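Local coordinates for Non-fluorescent flavoprotein (Photobacterium phosphoreum, PDB 1FVP), which binds flavin mononucleotide carrying a covalently attached myristate, as a homodimer of the bacterial luciferase family, at residues R33-D38 and S212-L217; D83-Y88 and S108-S113; H126-H131 and V195-C200. All coordinates share one frame; numbering follows the deposited sequence.

Contact 3 lies at the core, its centre about 3 Å from that of the chain, and joins two strands of the central sheet by backbone hydrogen bonds. Contacts 1 and 2 join helix to helix near the periphery, on opposite sides of the chain's centre, with their own centres about 36 Å apart. Each of the two borders a different flavin site. Contact 1 has no hydrogen bond between its helices and is mainly apolar, whereas contact 2 adds a serine-aspartate hydrogen bond. No element is shared, but the connections are short: strand 195-199 leads into helix 207-227, helix 100-116 into strand 126-134, and the rings of Tyr110 and His126 meet edge-to-face between contacts 2 and 3.

Contact 1 (R33-D38 and S212-L217); sequences RIIDED and SVMIDL
Asp38 rests its CB on CG2 of Ile215 and turns its carboxylate to the guanidinium of Arg33, five residues earlier, across a wider pi-type turn. The two flat groups are not coplanar: Asp38 CG lies at the guanidinium edge, in its plane, yet Arg33 NH1 reaches Asp38 OD2 from 59° above the plane of the carboxylate. This salt bridge, 2.7 Å from Arg33 NH1 to Asp38 OD2, is joined by a weaker bond from Arg33 NH2 to the same oxygen, while Arg33 NE pairs with Glu30. Lys211 of helix 207-227 touches both side chains.

Between the helices the contact is mainly apolar. Ile34 reaches over with its CG2 branch, which is set trans to the backbone N (chi1 of CG1 -46°) and touches two residues at once: it lies 3.7 Å from Ile215 CG2, the two side chains meeting at about a right angle, and 3.9 Å from Met214 CE. Met214 is extended to SD and then bends at chi3 (77°), which lays its methyl beside Ile34 CG2 and within 4.2 Å of Ile35 CG1. Its sulfur meets the other branch of Ile34, with Met214 SD 4.0 Å from Ile34 CD1.

Met214 O accepts from Tyr42 OH, Leu217 touches a bound FMA, the flavin-myristate group, and Glu70 of the second subunit packs on Ile35. Helix 23-38 joins parallel strands 6-11 and 42-48 in a beta-alpha-beta unit, and helix 207-227 follows strand 195-199, the other parallel neighbour of 6-11; side-by-side packing of such helices outside a parallel sheet is characteristic of the barrel-related fold of the luciferase family.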
loop_
_atom_site.group_PDB
_atom_site.type_symbol
_atom_site.label_atom_id
_atom_site.label_comp_id
_atom_site.label_asym_id
_atom_site.label_seq_id
_atom_site.Cartn_x
_atom_site.Cartn_y
_atom_site.Cartn_z
ATOM N N ARG A 33 0.625 17.018 2.548
ATOM C CA ARG A 33 0.029 18.019 3.452
ATOM C C ARG A 33 -1.359 18.405 2.940
ATOM O O ARG A 33 -2.341 18.373 3.703
ATOM C CB ARG A 33 0.895 19.257 3.661
ATOM C CG ARG A 33 0.327 20.177 4.748
ATOM C CD ARG A 33 1.014 21.501 4.804
ATOM N NE ARG A 33 0.926 22.203 3.540
ATOM C CZ ARG A 33 -0.215 22.676 3.032
ATOM N NH1 ARG A 33 -1.378 22.593 3.670
ATOM N NH2 ARG A 33 -0.148 23.215 1.802
ATOM N N ILE A 34 -1.394 18.752 1.664
ATOM C CA ILE A 34 -2.648 19.171 1.005
ATOM C C ILE A 34 -3.698 18.097 1.270
ATOM O O ILE A 34 -4.796 18.346 1.783
ATOM C CB ILE A 34 -2.380 19.449 -0.511
ATOM C CG1 ILE A 34 -1.097 20.301 -0.580
ATOM C CG2 ILE A 34 -3.592 20.083 -1.218
ATOM C CD1 ILE A 34 -0.650 20.822 -1.960
ATOM N N ILE A 35 -3.262 16.897 0.903
ATOM C CA ILE A 35 -4.083 15.688 1.082
ATOM C C ILE A 35 -4.772 15.820 2.441
ATOM O O ILE A 35 -6.003 15.987 2.497
ATOM C CB ILE A 35 -3.205 14.411 0.888
ATOM C CG1 ILE A 35 -2.944 14.168 -0.615
ATOM C CG2 ILE A 35 -3.789 13.144 1.564
ATOM C CD1 ILE A 35 -1.883 13.102 -0.967
ATOM N N ASP A 36 -3.982 15.816 3.509
ATOM C CA ASP A 36 -4.549 15.920 4.858
ATOM C C ASP A 36 -5.379 17.175 5.093
ATOM O O ASP A 36 -6.622 17.022 5.254
ATOM C CB ASP A 36 -3.541 15.593 5.959
ATOM C CG ASP A 36 -3.549 14.118 6.345
ATOM O OD1 ASP A 36 -4.349 13.655 7.188
ATOM O OD2 ASP A 36 -2.717 13.355 5.785
ATOM N N GLU A 37 -4.771 18.351 5.106
ATOM C CA GLU A 37 -5.496 19.586 5.399
ATOM C C GLU A 37 -6.033 20.476 4.322
ATOM O O GLU A 37 -6.983 21.268 4.595
ATOM C CB GLU A 37 -4.595 20.405 6.354
ATOM C CG GLU A 37 -3.126 20.038 6.412
ATOM C CD GLU A 37 -2.261 20.560 7.517
ATOM O OE1 GLU A 37 -2.221 21.714 7.934
ATOM O OE2 GLU A 37 -1.508 19.674 8.014
ATOM N N ASP A 38 -5.546 20.444 3.097
ATOM C CA ASP A 38 -6.015 21.338 2.021
ATOM C C ASP A 38 -6.878 20.677 0.956
ATOM O O ASP A 38 -7.002 21.257 -0.151
ATOM C CB ASP A 38 -4.792 22.059 1.407
ATOM C CG ASP A 38 -4.076 22.973 2.383
ATOM O OD1 ASP A 38 -4.436 23.031 3.575
ATOM O OD2 ASP A 38 -3.113 23.656 1.955
ATOM N N SER A 212 -2.239 24.697 -5.841
ATOM C CA SER A 212 -3.401 25.340 -6.475
ATOM C C SER A 212 -4.147 24.460 -7.443
ATOM O O SER A 212 -5.386 24.590 -7.553
ATOM C CB SER A 212 -3.027 26.687 -7.071
ATOM O OG SER A 212 -2.845 27.566 -5.952
ATOM N N VAL A 213 -3.414 23.601 -8.125
ATOM C CA VAL A 213 -4.011 22.660 -9.075
ATOM C C VAL A 213 -4.657 21.512 -8.275
ATOM O O VAL A 213 -5.377 20.717 -8.889
ATOM C CB VAL A 213 -3.004 22.060 -10.063
ATOM C CG1 VAL A 213 -3.516 22.201 -11.493
ATOM C CG2 VAL A 213 -1.592 22.546 -9.895
ATOM N N MET A 214 -4.355 21.436 -6.987
ATOM C CA MET A 214 -4.904 20.361 -6.148
ATOM C C MET A 214 -6.197 20.789 -5.477
ATOM O O MET A 214 -7.238 20.155 -5.708
ATOM C CB MET A 214 -3.892 19.788 -5.167
ATOM C CG MET A 214 -3.075 18.708 -5.850
ATOM S SD MET A 214 -1.875 18.079 -4.634
ATOM C CE MET A 214 -2.928 17.044 -3.618
ATOM N N ILE A 215 -6.135 21.845 -4.690
ATOM C CA ILE A 215 -7.371 22.288 -4.023
ATOM C C ILE A 215 -8.371 22.842 -5.019
ATOM O O ILE A 215 -9.528 23.030 -4.587
ATOM C CB ILE A 215 -7.107 23.127 -2.746
ATOM C CG1 ILE A 215 -7.530 24.610 -2.906
ATOM C CG2 ILE A 215 -5.655 23.007 -2.212
ATOM C CD1 ILE A 215 -8.628 24.997 -1.849
ATOM N N ASP A 216 -8.009 23.073 -6.266
ATOM C CA ASP A 216 -8.977 23.584 -7.245
ATOM C C ASP A 216 -10.049 22.495 -7.499
ATOM O O ASP A 216 -11.235 22.730 -7.292
ATOM C CB ASP A 216 -8.435 23.896 -8.630
ATOM C CG ASP A 216 -8.221 25.382 -8.842
ATOM O OD1 ASP A 216 -8.036 26.039 -7.802
ATOM O OD2 ASP A 216 -8.274 25.730 -10.044
ATOM N N LEU A 217 -9.480 21.433 -8.007
ATOM C CA LEU A 217 -10.075 20.173 -8.417
ATOM C C LEU A 217 -10.845 19.466 -7.299
ATOM O O LEU A 217 -11.785 18.696 -7.534
ATOM C CB LEU A 217 -8.897 19.358 -8.988
ATOM C CG LEU A 217 -9.071 17.856 -8.934
ATOM C CD1 LEU A 217 -10.287 17.458 -9.759
ATOM C CD2 LEU A 217 -7.829 17.241 -9.555
#

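Contact 2 (D83-Y88 and S108-S113); sequences DIAAKY and SFYNAS. With FMA (6-(3-tetradecanoic acid) flavine mononucleotide), chain C.
Ser113 and Asp83 supply the polar link: Ser113 OG donates to Asp83 OD2 at 2.7 Å, approaching from well above the carboxylate plane (75° out of it). The other oxygen, Asp83 OD1, bonds to Tyr117 OH, so both carboxylate oxygens have hydroxyl partners, one on helix 100-116 and one just after it, and Lys116 adds a long, weak ion pair.

The remaining contact between the helices is apolar, with two alanines set against Ser113 and the Tyr110 ring. Ala86 CB meets Ser113 CB, and the ring of Tyr110, with CG trans to the backbone N (chi1 -169°), passes obliquely by the neighbouring helix, Tyr110 CE2 lying 3.7 Å from Ala86 CA and 4.3 Å from Ala85 CB. The segments cross at -41°. Their helices belong to successive beta-alpha-beta crossovers through parallel strands 71-75, 92-94 and 126-134, with strand 92-94 common to both units; Leu92 touches both Ala85 and Tyr110.

Residues of 83-88 also bind the flavin. Ile84 lies over a face of its dimethylated ring, Ile84 CG2 being 3.3 Å from FMA C7. Tyr88 OH gives a 2.8 Å hydrogen bond to FMA O2', a carboxylate oxygen of the attached myristate that lies in the plane of the tyrosine ring.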
loop_
_atom_site.group_PDB
_atom_site.type_symbol
_atom_site.label_atom_id
_atom_site.label_comp_id
_atom_site.label_asym_id
_atom_site.label_seq_id
_atom_site.Cartn_x
_atom_site.Cartn_y
_atom_site.Cartn_z
ATOM N N ASP A 83 -4.652 -11.915 -16.978
ATOM C CA ASP A 83 -5.590 -13.040 -17.248
ATOM C C ASP A 83 -5.978 -13.588 -15.864
ATOM O O ASP A 83 -7.136 -13.549 -15.426
ATOM C CB ASP A 83 -4.902 -14.008 -18.191
ATOM C CG ASP A 83 -5.662 -15.288 -18.482
ATOM O OD1 ASP A 83 -5.787 -16.103 -17.551
ATOM O OD2 ASP A 83 -6.100 -15.421 -19.652
ATOM N N ILE A 84 -4.933 -14.021 -15.171
ATOM C CA ILE A 84 -5.031 -14.555 -13.824
ATOM C C ILE A 84 -5.922 -13.711 -12.916
ATOM O O ILE A 84 -6.674 -14.267 -12.093
ATOM C CB ILE A 84 -3.618 -14.729 -13.159
ATOM C CG1 ILE A 84 -2.773 -15.670 -14.035
ATOM C CG2 ILE A 84 -3.745 -15.236 -11.707
ATOM C CD1 ILE A 84 -1.292 -15.803 -13.588
ATOM N N ALA A 85 -5.801 -12.415 -13.031
ATOM C CA ALA A 85 -6.584 -11.491 -12.191
ATOM C C ALA A 85 -8.085 -11.613 -12.449
ATOM O O ALA A 85 -8.892 -11.326 -11.533
ATOM C CB ALA A 85 -6.036 -10.079 -12.388
ATOM N N ALA A 86 -8.427 -12.013 -13.674
ATOM C CA ALA A 86 -9.831 -12.163 -14.089
ATOM C C ALA A 86 -10.451 -13.301 -13.276
ATOM O O ALA A 86 -11.566 -13.232 -12.744
ATOM C CB ALA A 86 -9.937 -12.463 -15.567
ATOM N N LYS A 87 -9.630 -14.338 -13.230
ATOM C CA LYS A 87 -9.948 -15.569 -12.493
ATOM C C LYS A 87 -10.564 -15.216 -11.149
ATOM O O LYS A 87 -11.735 -15.600 -10.913
ATOM C CB LYS A 87 -8.701 -16.413 -12.362
ATOM C CG LYS A 87 -8.976 -17.857 -11.978
ATOM C CD LYS A 87 -7.799 -18.737 -12.401
ATOM C CE LYS A 87 -8.121 -20.205 -12.110
ATOM N NZ LYS A 87 -6.852 -20.893 -11.741
ATOM N N TYR A 88 -9.850 -14.482 -10.295
ATOM C CA TYR A 88 -10.445 -14.125 -8.995
ATOM C C TYR A 88 -11.221 -12.815 -8.998
ATOM O O TYR A 88 -11.577 -12.353 -7.881
ATOM C CB TYR A 88 -9.414 -14.132 -7.871
ATOM C CG TYR A 88 -8.580 -15.380 -7.805
ATOM C CD1 TYR A 88 -9.014 -16.454 -7.031
ATOM C CD2 TYR A 88 -7.378 -15.502 -8.495
ATOM C CE1 TYR A 88 -8.274 -17.637 -6.941
ATOM C CE2 TYR A 88 -6.617 -16.667 -8.415
ATOM C CZ TYR A 88 -7.072 -17.725 -7.636
ATOM O OH TYR A 88 -6.382 -18.894 -7.515
ATOM N N SER A 108 -8.460 -5.368 -22.162
ATOM C CA SER A 108 -9.162 -6.177 -23.169
ATOM C C SER A 108 -9.073 -7.635 -22.795
ATOM O O SER A 108 -10.135 -8.285 -22.762
ATOM C CB SER A 108 -8.834 -5.813 -24.592
ATOM O OG SER A 108 -9.791 -4.803 -24.956
ATOM N N PHE A 109 -7.869 -8.089 -22.499
ATOM C CA PHE A 109 -7.804 -9.520 -22.106
ATOM C C PHE A 109 -8.744 -9.603 -20.881
ATOM O O PHE A 109 -9.550 -10.545 -20.798
ATOM C CB PHE A 109 -6.456 -10.048 -21.820
ATOM C CG PHE A 109 -5.562 -10.715 -22.783
ATOM C CD1 PHE A 109 -5.336 -10.196 -24.051
ATOM C CD2 PHE A 109 -4.855 -11.860 -22.380
ATOM C CE1 PHE A 109 -4.456 -10.818 -24.925
ATOM C CE2 PHE A 109 -3.967 -12.502 -23.245
ATOM C CZ PHE A 109 -3.773 -11.980 -24.540
ATOM N N TYR A 110 -8.627 -8.603 -20.022
ATOM C CA TYR A 110 -9.449 -8.605 -18.798
ATOM C C TYR A 110 -10.944 -8.587 -19.060
ATOM O O TYR A 110 -11.775 -8.596 -18.127
ATOM C CB TYR A 110 -9.041 -7.561 -17.768
ATOM C CG TYR A 110 -9.674 -7.681 -16.399
ATOM C CD1 TYR A 110 -10.910 -7.089 -16.121
ATOM C CD2 TYR A 110 -9.017 -8.346 -15.368
ATOM C CE1 TYR A 110 -11.498 -7.200 -14.878
ATOM C CE2 TYR A 110 -9.587 -8.432 -14.103
ATOM C CZ TYR A 110 -10.827 -7.861 -13.858
ATOM O OH TYR A 110 -11.361 -7.953 -12.602
ATOM N N ASN A 111 -11.357 -8.592 -20.311
ATOM C CA ASN A 111 -12.844 -8.615 -20.499
ATOM C C ASN A 111 -13.123 -9.992 -21.078
ATOM O O ASN A 111 -14.181 -10.571 -20.843
ATOM C CB ASN A 111 -13.252 -7.353 -21.216
ATOM C CG ASN A 111 -13.358 -6.232 -20.186
ATOM O OD1 ASN A 111 -13.098 -6.523 -19.009
ATOM N ND2 ASN A 111 -13.726 -5.067 -20.691
ATOM N N ALA A 112 -12.075 -10.407 -21.765
ATOM C CA ALA A 112 -11.997 -11.675 -22.469
ATOM C C ALA A 112 -11.767 -12.820 -21.478
ATOM O O ALA A 112 -12.382 -13.893 -21.670
ATOM C CB ALA A 112 -10.918 -11.614 -23.538
ATOM N N SER A 113 -10.919 -12.555 -20.497
ATOM C CA SER A 113 -10.636 -13.585 -19.484
ATOM C C SER A 113 -11.885 -13.671 -18.617
ATOM O O SER A 113 -12.459 -14.765 -18.470
ATOM C CB SER A 113 -9.379 -13.364 -18.695
ATOM O OG SER A 113 -8.236 -13.752 -19.427
HETATM N N1 FMA C . 3.325 -16.495 -11.302
HETATM C C2 FMA C . 3.997 -17.638 -11.101
HETATM O O2 FMA C . 5.019 -18.021 -11.540
HETATM N N3 FMA C . 3.437 -18.640 -10.200
HETATM C C4 FMA C . 2.266 -18.405 -9.592
HETATM O O4 FMA C . 1.781 -19.220 -8.855
HETATM C C4A FMA C . 1.575 -17.185 -9.824
HETATM N N5 FMA C . 0.435 -16.929 -9.247
HETATM C C5A FMA C . -0.278 -15.809 -9.386
HETATM C C6 FMA C . -1.502 -15.618 -8.762
HETATM C C7 FMA C . -2.155 -14.427 -8.930
HETATM C C7M FMA C . -3.529 -14.112 -8.256
HETATM C C8 FMA C . -1.610 -13.390 -9.772
HETATM C C8M FMA C . -2.308 -12.090 -9.994
HETATM C C9 FMA C . -0.406 -13.610 -10.401
HETATM C C9A FMA C . 0.282 -14.785 -10.266
HETATM N N10 FMA C . 1.516 -15.072 -10.868
HETATM C C10 FMA C . 2.215 -16.200 -10.732
HETATM C C1B FMA C . 2.024 -14.087 -11.846
HETATM C C2B FMA C . 3.267 -13.220 -11.988
HETATM O O2B FMA C . 2.735 -11.970 -12.422
HETATM C C3B FMA C . 4.114 -13.814 -13.110
HETATM O "O3'" FMA C . 4.716 -14.973 -12.674
HETATM C C4B FMA C . 5.171 -12.833 -13.623
HETATM O "O4'" FMA C . 4.455 -11.629 -14.072
HETATM C C5B FMA C . 5.990 -13.471 -14.761
HETATM O "O5'" FMA C . 5.100 -13.340 -16.016
HETATM P P FMA C . 5.155 -12.181 -17.091
HETATM O O1P FMA C . 3.878 -11.375 -16.667
HETATM O O2P FMA C . 6.369 -11.444 -16.800
HETATM O O3P FMA C . 5.205 -12.738 -18.351
HETATM C "C1'" FMA C . -3.031 -18.675 -9.282
HETATM O "O1'" FMA C . -2.973 -19.269 -10.435
HETATM O "O2'" FMA C . -3.807 -19.162 -8.457
HETATM C "C2'" FMA C . -1.802 -17.943 -8.851
HETATM C "C3'" FMA C . -2.027 -16.727 -7.922
HETATM C "C4'" FMA C . -1.341 -16.921 -6.618
HETATM C "C5'" FMA C . -1.761 -16.021 -5.467
HETATM C "C6'" FMA C . -0.707 -16.113 -4.395
HETATM C "C7'" FMA C . -1.187 -15.489 -3.091
HETATM C "C8'" FMA C . -0.119 -15.378 -2.072
HETATM C "C9'" FMA C . -0.511 -14.832 -0.699
HETATM C C11 FMA C . -1.014 -13.407 -0.838
HETATM C C12 FMA C . -2.495 -13.245 -0.986
HETATM C C13 FMA C . -2.994 -11.996 -1.633
HETATM C C14 FMA C . -3.090 -10.818 -0.686
HETATM C C15 FMA C . -4.329 -9.988 -0.897
#

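Contact 3 (H126-H131 and V195-C200); sequences HQLMLH and VDFLLC
Leu128 and Phe197 lie side by side and point the same way, on the sheet face they share with His126, Val195, Leu130 and Leu199. With CG swung trans to the backbone N (chi1 -165°), Leu128 brings CD2 to the edge of the phenylalanine ring, 3.7 Å from Phe197 CE2, and the same methyl rests 3.5 Å from Val195 CG2. Leu130 flanks the ring next to it, its CD1 4.0 Å from Phe197 CD2 and oblique to the ring. Trp4 meets this ring from beyond the pair.

On the opposite face Gln127 crosses Asp196 obliquely, amide and carboxylate planes turned 72° apart. The bend of Gln127 at chi2 folds its amide over the neighbouring strand, with NE2 3.5 Å from Leu198 CG. A water donates to both Gln127 OE1 and Asp196 OD2, and so joins the two polar ends. Further along this face Met129 and Leu198 both touch Asn46 of strand 42-48.

Past the last paired residues, Cys200 places CB over one face of the His131 imidazole, and Cys200 SG sits obliquely 3.9 Å from the ring centroid.

Between the two faces, the parallel strands run in exact register, from His126 beside Val195 to Leu130 beside Leu199. Asp196 N bonds to His126 O at 3.1 Å, Leu128 N to Asp196 O, and Leu198 N to Leu128 O nearly straight (173°); Leu130 N to Leu198 O continues the ladder. The groups turned outward bond to the next strands, Gln127 with Leu92 and Phe94, Phe197 with Gly7. Strands 126-134 and 195-199 are parallel neighbours in the central sheet, and Leu199 touches a bound FMA. The chemistry is that of a core in which one face is mainly hydrocarbon, while the other buries an amide and a carboxylate that share a water.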
loop_
_atom_site.group_PDB
_atom_site.type_symbol
_atom_site.label_atom_id
_atom_site.label_comp_id
_atom_site.label_asym_id
_atom_site.label_seq_id
_atom_site.Cartn_x
_atom_site.Cartn_y
_atom_site.Cartn_z
ATOM N N HIS A 126 -11.252 -0.479 -12.471
ATOM C CA HIS A 126 -9.775 -0.432 -12.571
ATOM C C HIS A 126 -9.236 0.841 -11.958
ATOM O O HIS A 126 -10.069 1.689 -11.580
ATOM C CB HIS A 126 -9.346 -0.571 -14.054
ATOM C CG HIS A 126 -10.001 -1.809 -14.608
ATOM N ND1 HIS A 126 -9.955 -3.022 -13.957
ATOM C CD2 HIS A 126 -10.728 -2.003 -15.735
ATOM C CE1 HIS A 126 -10.623 -3.905 -14.682
ATOM N NE2 HIS A 126 -11.100 -3.325 -15.765
ATOM N N GLN A 127 -7.932 0.982 -11.835
ATOM C CA GLN A 127 -7.333 2.211 -11.262
ATOM C C GLN A 127 -6.280 2.665 -12.292
ATOM O O GLN A 127 -5.413 1.856 -12.660
ATOM C CB GLN A 127 -6.685 2.095 -9.907
ATOM C CG GLN A 127 -7.577 2.020 -8.708
ATOM C CD GLN A 127 -7.877 3.332 -8.058
ATOM O OE1 GLN A 127 -8.576 3.366 -7.062
ATOM N NE2 GLN A 127 -7.374 4.446 -8.565
ATOM N N LEU A 128 -6.449 3.918 -12.661
ATOM C CA LEU A 128 -5.578 4.553 -13.676
ATOM C C LEU A 128 -4.532 5.442 -13.022
ATOM O O LEU A 128 -4.931 6.309 -12.222
ATOM C CB LEU A 128 -6.565 5.223 -14.633
ATOM C CG LEU A 128 -6.115 5.688 -15.996
ATOM C CD1 LEU A 128 -5.426 4.583 -16.779
ATOM C CD2 LEU A 128 -7.340 6.216 -16.751
ATOM N N MET A 129 -3.276 5.178 -13.364
ATOM C CA MET A 129 -2.132 5.902 -12.835
ATOM C C MET A 129 -1.493 6.848 -13.881
ATOM O O MET A 129 -0.750 6.379 -14.769
ATOM C CB MET A 129 -1.007 5.042 -12.296
ATOM C CG MET A 129 -1.373 3.858 -11.493
ATOM S SD MET A 129 0.123 3.256 -10.609
ATOM C CE MET A 129 1.239 3.041 -11.995
ATOM N N LEU A 130 -1.732 8.123 -13.665
ATOM C CA LEU A 130 -1.259 9.241 -14.446
ATOM C C LEU A 130 -0.372 10.221 -13.643
ATOM O O LEU A 130 -0.551 10.544 -12.470
ATOM C CB LEU A 130 -2.474 10.027 -14.946
ATOM C CG LEU A 130 -3.662 9.362 -15.556
ATOM C CD1 LEU A 130 -4.914 10.194 -15.332
ATOM C CD2 LEU A 130 -3.389 9.187 -17.050
ATOM N N HIS A 131 0.572 10.763 -14.379
ATOM C CA HIS A 131 1.585 11.736 -14.026
ATOM C C HIS A 131 1.167 13.147 -14.408
ATOM O O HIS A 131 1.758 13.652 -15.383
ATOM C CB HIS A 131 2.935 11.466 -14.777
ATOM C CG HIS A 131 3.998 11.146 -13.793
ATOM N ND1 HIS A 131 4.741 10.006 -13.716
ATOM C CD2 HIS A 131 4.396 11.927 -12.747
ATOM C CE1 HIS A 131 5.566 10.109 -12.675
ATOM N NE2 HIS A 131 5.375 11.245 -12.063
ATOM N N VAL A 195 -12.650 3.454 -14.789
ATOM C CA VAL A 195 -11.441 3.606 -13.953
ATOM C C VAL A 195 -11.576 4.793 -13.007
ATOM O O VAL A 195 -12.368 5.680 -13.304
ATOM C CB VAL A 195 -10.217 3.797 -14.858
ATOM C CG1 VAL A 195 -9.790 2.573 -15.625
ATOM C CG2 VAL A 195 -10.482 4.999 -15.756
ATOM N N ASP A 196 -10.787 4.710 -11.978
ATOM C CA ASP A 196 -10.533 5.597 -10.856
ATOM C C ASP A 196 -9.057 5.993 -11.020
ATOM O O ASP A 196 -8.317 5.157 -11.584
ATOM C CB ASP A 196 -10.850 4.929 -9.534
ATOM C CG ASP A 196 -12.214 5.374 -9.028
ATOM O OD1 ASP A 196 -13.029 5.870 -9.829
ATOM O OD2 ASP A 196 -12.423 5.201 -7.803
ATOM N N PHE A 197 -8.681 7.187 -10.569
ATOM C CA PHE A 197 -7.298 7.643 -10.784
ATOM C C PHE A 197 -6.418 7.945 -9.581
ATOM O O PHE A 197 -6.729 8.509 -8.541
ATOM C CB PHE A 197 -7.265 8.836 -11.737
ATOM C CG PHE A 197 -8.407 8.975 -12.674
ATOM C CD1 PHE A 197 -9.599 9.539 -12.224
ATOM C CD2 PHE A 197 -8.295 8.544 -13.995
ATOM C CE1 PHE A 197 -10.690 9.676 -13.087
ATOM C CE2 PHE A 197 -9.373 8.669 -14.882
ATOM C CZ PHE A 197 -10.565 9.243 -14.400
ATOM N N LEU A 198 -5.193 7.515 -9.800
ATOM C CA LEU A 198 -4.054 7.661 -8.901
ATOM C C LEU A 198 -3.179 8.567 -9.788
ATOM O O LEU A 198 -2.610 7.968 -10.729
ATOM C CB LEU A 198 -3.462 6.289 -8.661
ATOM C CG LEU A 198 -4.099 5.351 -7.675
ATOM C CD1 LEU A 198 -3.051 4.379 -7.121
ATOM C CD2 LEU A 198 -4.709 6.173 -6.538
ATOM N N LEU A 199 -3.172 9.844 -9.496
ATOM C CA LEU A 199 -2.448 10.812 -10.314
ATOM C C LEU A 199 -1.318 11.503 -9.591
ATOM O O LEU A 199 -1.593 12.262 -8.650
ATOM C CB LEU A 199 -3.535 11.760 -10.870
ATOM C CG LEU A 199 -4.790 12.007 -10.062
ATOM C CD1 LEU A 199 -4.491 12.520 -8.659
ATOM C CD2 LEU A 199 -5.668 13.035 -10.759
ATOM N N CYS A 200 -0.100 11.295 -10.039
ATOM C CA CYS A 200 1.128 11.876 -9.491
ATOM C C CYS A 200 1.292 13.335 -9.884
ATOM O O CYS A 200 1.479 13.541 -11.101
ATOM C CB CYS A 200 2.354 11.138 -10.065
ATOM S SG CYS A 200 3.932 11.677 -9.336
HETATM O O HOH W 1 -11.534 2.978 -7.252
#